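Local atomic coordinates of putative uncharacterized protein (Emericella nidulans, PDB entry 3PGB), a protein that probably oxidises primary amines to aldehydes, using a copper ion and a topaquinone cofactor built from one of its own tyrosines. Residues A[92-97]-A[434-439]; A[134-139]-A[147-152]. All coordinates share one frame; numbering follows the deposited sequence.

Contact 1: A[92-97]-A[434-439]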
loop_
_atom_site.group_PDB
_atom_site.type_symbol
_atom_site.label_atom_id
_atom_site.label_comp_id
_atom_site.label_asym_id
_atom_site.label_seq_id
_atom_site.Cartn_x
_atom_site.Cartn_y
_atom_site.Cartn_z
ATOM N N THR A 92 41.999 -0.096 26.843
ATOM C CA THR A 92 41.543 0.552 28.071
ATOM C C THR A 92 40.013 0.456 28.157
ATOM O O THR A 92 39.329 0.534 27.136
ATOM C CB THR A 92 41.943 2.040 28.095
ATOM O OG1 THR A 92 43.368 2.156 28.078
ATOM C CG2 THR A 92 41.392 2.746 29.334
ATOM N N THR A 93 39.486 0.290 29.372
ATOM C CA THR A 93 38.039 0.248 29.579
ATOM C C THR A 93 37.454 1.632 29.322
ATOM O O THR A 93 38.136 2.650 29.480
ATOM C CB THR A 93 37.652 -0.195 31.016
ATOM O OG1 THR A 93 37.961 0.849 31.952
ATOM C CG2 THR A 93 38.374 -1.483 31.414
ATOM N N THR A 94 36.183 1.655 28.933
ATOM C CA THR A 94 35.461 2.894 28.648
ATOM C C THR A 94 35.455 3.864 29.829
ATOM O O THR A 94 35.634 5.066 29.644
ATOM C CB THR A 94 34.005 2.593 28.247
ATOM O OG1 THR A 94 33.996 1.662 27.156
ATOM C CG2 THR A 94 33.278 3.875 27.839
ATOM N N GLU A 95 35.258 3.333 31.033
ATOM C CA GLU A 95 35.213 4.144 32.257
ATOM C C GLU A 95 36.532 4.894 32.475
ATOM O O GLU A 95 36.533 6.064 32.865
ATOM C CB GLU A 95 34.906 3.252 33.472
ATOM C CG GLU A 95 34.346 3.983 34.695
ATOM C CD GLU A 95 34.137 3.048 35.890
ATOM O OE1 GLU A 95 35.144 2.543 36.437
ATOM O OE2 GLU A 95 32.967 2.822 36.281
ATOM N N ASN A 96 37.645 4.208 32.218
ATOM C CA ASN A 96 38.978 4.808 32.301
ATOM C C ASN A 96 39.398 5.560 31.036
ATOM O O ASN A 96 40.342 6.344 31.076
ATOM C CB ASN A 96 40.024 3.727 32.593
ATOM C CG ASN A 96 39.834 3.080 33.951
ATOM O OD1 ASN A 96 39.496 3.750 34.925
ATOM N ND2 ASN A 96 40.066 1.774 34.025
ATOM N N ALA A 97 38.705 5.324 29.923
ATOM C CA ALA A 97 39.129 5.852 28.622
ATOM C C ALA A 97 38.733 7.307 28.409
ATOM O O ALA A 97 37.734 7.778 28.947
ATOM C CB ALA A 97 38.571 4.992 27.491
ATOM N N LYS A 434 27.688 -2.532 24.478
ATOM C CA LYS A 434 28.460 -1.294 24.399
ATOM C C LYS A 434 29.113 -0.975 25.744
ATOM O O LYS A 434 28.545 -1.244 26.797
ATOM C CB LYS A 434 27.604 -0.116 23.900
ATOM C CG LYS A 434 26.880 0.719 24.968
ATOM C CD LYS A 434 26.360 2.025 24.353
ATOM C CE LYS A 434 25.484 2.837 25.312
ATOM N NZ LYS A 434 26.124 4.128 25.723
ATOM N N ASP A 435 30.315 -0.411 25.690
ATOM C CA ASP A 435 31.012 0.070 26.880
ATOM C C ASP A 435 31.193 -1.028 27.931
ATOM O O ASP A 435 30.900 -0.828 29.103
ATOM C CB ASP A 435 30.276 1.282 27.470
ATOM C CG ASP A 435 30.005 2.367 26.431
ATOM O OD1 ASP A 435 30.840 2.549 25.526
ATOM O OD2 ASP A 435 28.955 3.037 26.518
ATOM N N GLU A 436 31.684 -2.183 27.488
ATOM C CA GLU A 436 31.869 -3.360 28.349
ATOM C C GLU A 436 30.604 -3.716 29.137
ATOM O O GLU A 436 30.677 -4.162 30.287
ATOM C CB GLU A 436 33.057 -3.162 29.302
ATOM C CG GLU A 436 34.378 -2.869 28.598
ATOM C CD GLU A 436 34.652 -1.389 28.453
ATOM O OE1 GLU A 436 34.585 -0.675 29.479
ATOM O OE2 GLU A 436 34.942 -0.933 27.323
ATOM N N GLU A 437 29.450 -3.516 28.506
ATOM C CA GLU A 437 28.153 -3.739 29.135
ATOM C C GLU A 437 27.219 -4.429 28.150
ATOM O O GLU A 437 27.309 -4.199 26.945
ATOM C CB GLU A 437 27.521 -2.407 29.550
ATOM C CG GLU A 437 28.300 -1.587 30.586
ATOM C CD GLU A 437 27.818 -0.138 30.680
ATOM O OE1 GLU A 437 27.282 0.397 29.682
ATOM O OE2 GLU A 437 27.975 0.474 31.758
ATOM N N THR A 438 26.329 -5.275 28.659
ATOM C CA THR A 438 25.231 -5.783 27.853
ATOM C C THR A 438 23.982 -5.036 28.257
ATOM O O THR A 438 23.569 -5.068 29.415
ATOM C CB THR A 438 25.023 -7.274 28.028
ATOM O OG1 THR A 438 26.215 -7.953 27.620
ATOM C CG2 THR A 438 23.851 -7.777 27.179
ATOM N N HIS A 439 23.416 -4.332 27.288
ATOM C CA HIS A 439 22.190 -3.588 27.471
ATOM C C HIS A 439 21.090 -4.463 26.904
ATOM O O HIS A 439 21.183 -4.901 25.759
ATOM C CB HIS A 439 22.274 -2.261 26.712
ATOM C CG HIS A 439 23.277 -1.299 27.275
ATOM N ND1 HIS A 439 22.928 -0.052 27.748
ATOM C CD2 HIS A 439 24.616 -1.406 27.449
ATOM C CE1 HIS A 439 24.010 0.569 28.185
ATOM N NE2 HIS A 439 25.047 -0.231 28.015
HETATM O O HOH W 1 37.364 -0.570 25.792
#
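The backbones come nearest at Thr-94 and Asp-435, whose CA atoms are 5.6 Å apart, where a surface loop touches the two-residue turn of a beta hairpin. The hairpin joins strands 426-434 and 437-451 of the copper amine oxidase enzyme domain. Lys-434 and Glu-437 close its turn through two mutual backbone hydrogen bonds, one of them weak, while Asp-435 and Glu-436 both adopt left-handed helical backbone angles, close to type I'. In the loop, residues 94-96 have helical backbone angles, with weak bonds from Ala-97 N to Thr-94 O and from Asn-96 N to Thr-93 OG1.

Glu-436 carries most of the chemistry. Its chain bends at chi2 (93°), which swings the carboxylate over to Thr-94. Glu-436 OE1 accepts the N-H of Thr-94 N at 2.9 Å. Glu-436 OE2 accepts Thr-94 OG1 at 2.8 Å; both oxygens are met on the syn side, somewhat out of the carboxylate plane. A threonine suits this place because its hydroxyl and its amide can serve one carboxylate together. The side chain of Glu-436 also touches Phe-84 of helix 73-84.

Thr-94 has its methyl anti to the backbone N, and CG2 rests against Asp-435 OD1 at 3.6 Å; that carboxylate's other oxygen, OD2, forms a salt bridge with Lys-434 NZ. A water adds a further link, donating to Glu-436 OE2 at 2.9 Å and to Thr-92 O at 2.6 Å.

Contact 2: A[134-139]-A[147-152]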
loop_
_atom_site.group_PDB
_atom_site.type_symbol
_atom_site.label_atom_id
_atom_site.label_comp_id
_atom_site.label_asym_id
_atom_site.label_seq_id
_atom_site.Cartn_x
_atom_site.Cartn_y
_atom_site.Cartn_z
ATOM N N VAL A 134 34.878 -8.616 16.586
ATOM C CA VAL A 134 35.195 -7.522 17.496
ATOM C C VAL A 134 35.650 -6.303 16.706
ATOM O O VAL A 134 36.314 -6.434 15.677
ATOM C CB VAL A 134 36.270 -7.933 18.523
ATOM C CG1 VAL A 134 36.693 -6.738 19.377
ATOM C CG2 VAL A 134 35.753 -9.054 19.406
ATOM N N ARG A 135 35.250 -5.124 17.179
ATOM C CA ARG A 135 35.693 -3.850 16.623
ATOM C C ARG A 135 36.414 -3.042 17.677
ATOM O O ARG A 135 35.905 -2.856 18.784
ATOM C CB ARG A 135 34.517 -3.021 16.129
ATOM C CG ARG A 135 33.926 -3.512 14.839
ATOM C CD ARG A 135 33.337 -2.379 14.018
ATOM N NE ARG A 135 32.037 -2.763 13.483
ATOM C CZ ARG A 135 30.860 -2.348 13.944
ATOM N NH1 ARG A 135 30.768 -1.486 14.956
ATOM N NH2 ARG A 135 29.752 -2.798 13.369
ATOM N N LEU A 136 37.587 -2.535 17.313
ATOM C CA LEU A 136 38.383 -1.731 18.218
ATOM C C LEU A 136 38.433 -0.301 17.714
ATOM O O LEU A 136 38.599 -0.066 16.520
ATOM C CB LEU A 136 39.797 -2.307 18.326
ATOM C CG LEU A 136 39.873 -3.779 18.744
ATOM C CD1 LEU A 136 41.281 -4.340 18.539
ATOM C CD2 LEU A 136 39.418 -3.943 20.186
ATOM N N ASN A 137 38.264 0.651 18.629
ATOM C CA ASN A 137 38.484 2.060 18.329
ATOM C C ASN A 137 39.868 2.416 18.833
ATOM O O ASN A 137 40.070 2.618 20.028
ATOM C CB ASN A 137 37.412 2.928 18.992
ATOM C CG ASN A 137 37.405 4.363 18.474
ATOM O OD1 ASN A 137 38.243 4.751 17.653
ATOM N ND2 ASN A 137 36.455 5.158 18.954
ATOM N N ASN A 138 40.834 2.446 17.925
ATOM C CA ASN A 138 42.219 2.752 18.282
ATOM C C ASN A 138 42.503 4.241 18.183
ATOM O O ASN A 138 42.684 4.755 17.090
ATOM C CB ASN A 138 43.182 1.988 17.376
ATOM C CG ASN A 138 43.185 0.512 17.657
ATOM O OD1 ASN A 138 43.394 0.096 18.791
ATOM N ND2 ASN A 138 42.960 -0.297 16.626
ATOM N N ARG A 139 42.534 4.922 19.325
ATOM C CA ARG A 139 42.806 6.358 19.361
ATOM C C ARG A 139 44.097 6.724 20.108
ATOM O O ARG A 139 44.336 7.892 20.408
ATOM C CB ARG A 139 41.608 7.108 19.946
ATOM C CG ARG A 139 40.358 7.006 19.089
ATOM C CD ARG A 139 39.277 7.961 19.561
ATOM N NE ARG A 139 38.553 7.450 20.718
ATOM C CZ ARG A 139 37.524 8.067 21.287
ATOM N NH1 ARG A 139 37.092 9.232 20.811
ATOM N NH2 ARG A 139 36.922 7.521 22.336
ATOM N N ALA A 147 39.074 -1.057 13.832
ATOM C CA ALA A 147 39.671 -2.331 13.451
ATOM C C ALA A 147 38.694 -3.497 13.625
ATOM O O ALA A 147 38.340 -3.848 14.751
ATOM C CB ALA A 147 40.939 -2.575 14.267
ATOM N N ASP A 148 38.272 -4.085 12.506
ATOM C CA ASP A 148 37.488 -5.316 12.516
ATOM C C ASP A 148 38.415 -6.528 12.670
ATOM O O ASP A 148 39.317 -6.734 11.851
ATOM C CB ASP A 148 36.680 -5.458 11.217
ATOM C CG ASP A 148 35.543 -4.456 11.112
ATOM O OD1 ASP A 148 35.543 -3.650 10.156
ATOM O OD2 ASP A 148 34.636 -4.481 11.969
ATOM N N ILE A 149 38.185 -7.331 13.710
ATOM C CA ILE A 149 38.975 -8.553 13.951
ATOM C C ILE A 149 38.061 -9.756 14.249
ATOM O O ILE A 149 36.875 -9.580 14.520
ATOM C CB ILE A 149 40.003 -8.353 15.108
ATOM C CG1 ILE A 149 39.296 -8.071 16.434
ATOM C CG2 ILE A 149 40.935 -7.201 14.796
ATOM C CD1 ILE A 149 40.235 -7.915 17.612
ATOM N N LEU A 150 38.616 -10.967 14.180
ATOM C CA LEU A 150 37.899 -12.192 14.559
ATOM C C LEU A 150 38.524 -12.796 15.805
ATOM O O LEU A 150 39.737 -13.009 15.844
ATOM C CB LEU A 150 37.962 -13.243 13.450
ATOM C CG LEU A 150 36.850 -13.328 12.405
ATOM C CD1 LEU A 150 36.954 -14.669 11.671
ATOM C CD2 LEU A 150 35.465 -13.162 13.014
ATOM N N VAL A 151 37.699 -13.090 16.810
ATOM C CA VAL A 151 38.168 -13.754 18.023
ATOM C C VAL A 151 37.530 -15.136 18.135
ATOM O O VAL A 151 36.304 -15.262 18.228
ATOM C CB VAL A 151 37.854 -12.932 19.277
ATOM C CG1 VAL A 151 38.254 -13.702 20.532
ATOM C CG2 VAL A 151 38.568 -11.581 19.215
ATOM N N GLY A 152 38.365 -16.171 18.115
ATOM C CA GLY A 152 37.879 -17.539 18.194
ATOM C C GLY A 152 38.993 -18.566 18.132
ATOM O O GLY A 152 40.158 -18.201 17.999
#
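The guanidinium of Arg-135 meets Asp-148 at its edge: Asp-148 OD2 lies near the guanidinium plane, 3.5 Å from Arg-135 NE in a long salt bridge, and the carboxylate plane stands 81° to it. The two side chains run alongside each other, and Asp-148 OD2 also lies close to Arg-135 CG, at 3.1 Å. Their strongest polar partners lie elsewhere. Asp-361 pairs with Arg-135 NH2, while His-133 and His-660 bond to OD2 and OD1 of Asp-148, so these buried groups have several polar partners, which probably spread their charge.

Arg-135 and Asp-148 form a non-hydrogen-bonded pair of an antiparallel beta hairpin. The pairs flanking it, Val-134 with Ile-149 and Leu-136 with Ala-147, are hydrogen-bonded; Val-134 N reaches Ile-149 O at 3.0 Å, almost straight at 174°.

These flanking pairs send only apolar side chains to the opposite face. Ile-149 has CG1 between its backbone N and carbonyl carbon (chi1 63°), which brings CG1 within 3.7 Å of Val-134 CB and its terminal CD1 within 3.8 Å of Leu-136 CD1. Branched apolar residues, Val-134, Leu-136 and Ile-149, make up most of this patch, and the small Ala-147 packs its CB 4.2 Å from Leu-136 CB. Val-134 CG2 extends the patch to Val-151 CG2 at 3.8 Å.

Helix 73-84 packs on this apolar face, with Val-79 and Leu-83 against Val-134 and Trp-82 and Leu-83 against Val-151, while strand 102-110 continues the sheet beyond strand 131-138.

Contact 2 is buried within the antiparallel sheet, whereas contact 1 lies at the surface; their centres are 14 Å apart and no atoms touch. Along the chain, contact 2 is nested inside the loop that contact 1 closes. Helix 73-84 borders both: its Phe-84 meets Thr-93 and Glu-436, while other residues of the helix cover the valines of contact 2. The chemistry follows the location. Contact 2 joins neighbouring strands by regular backbone bonds, with apolar packing on one face and charge on the other. Contact 1 ties sequence-distant segments through one glutamate, the amide and hydroxyl of one threonine, and a water, with little apolar packing.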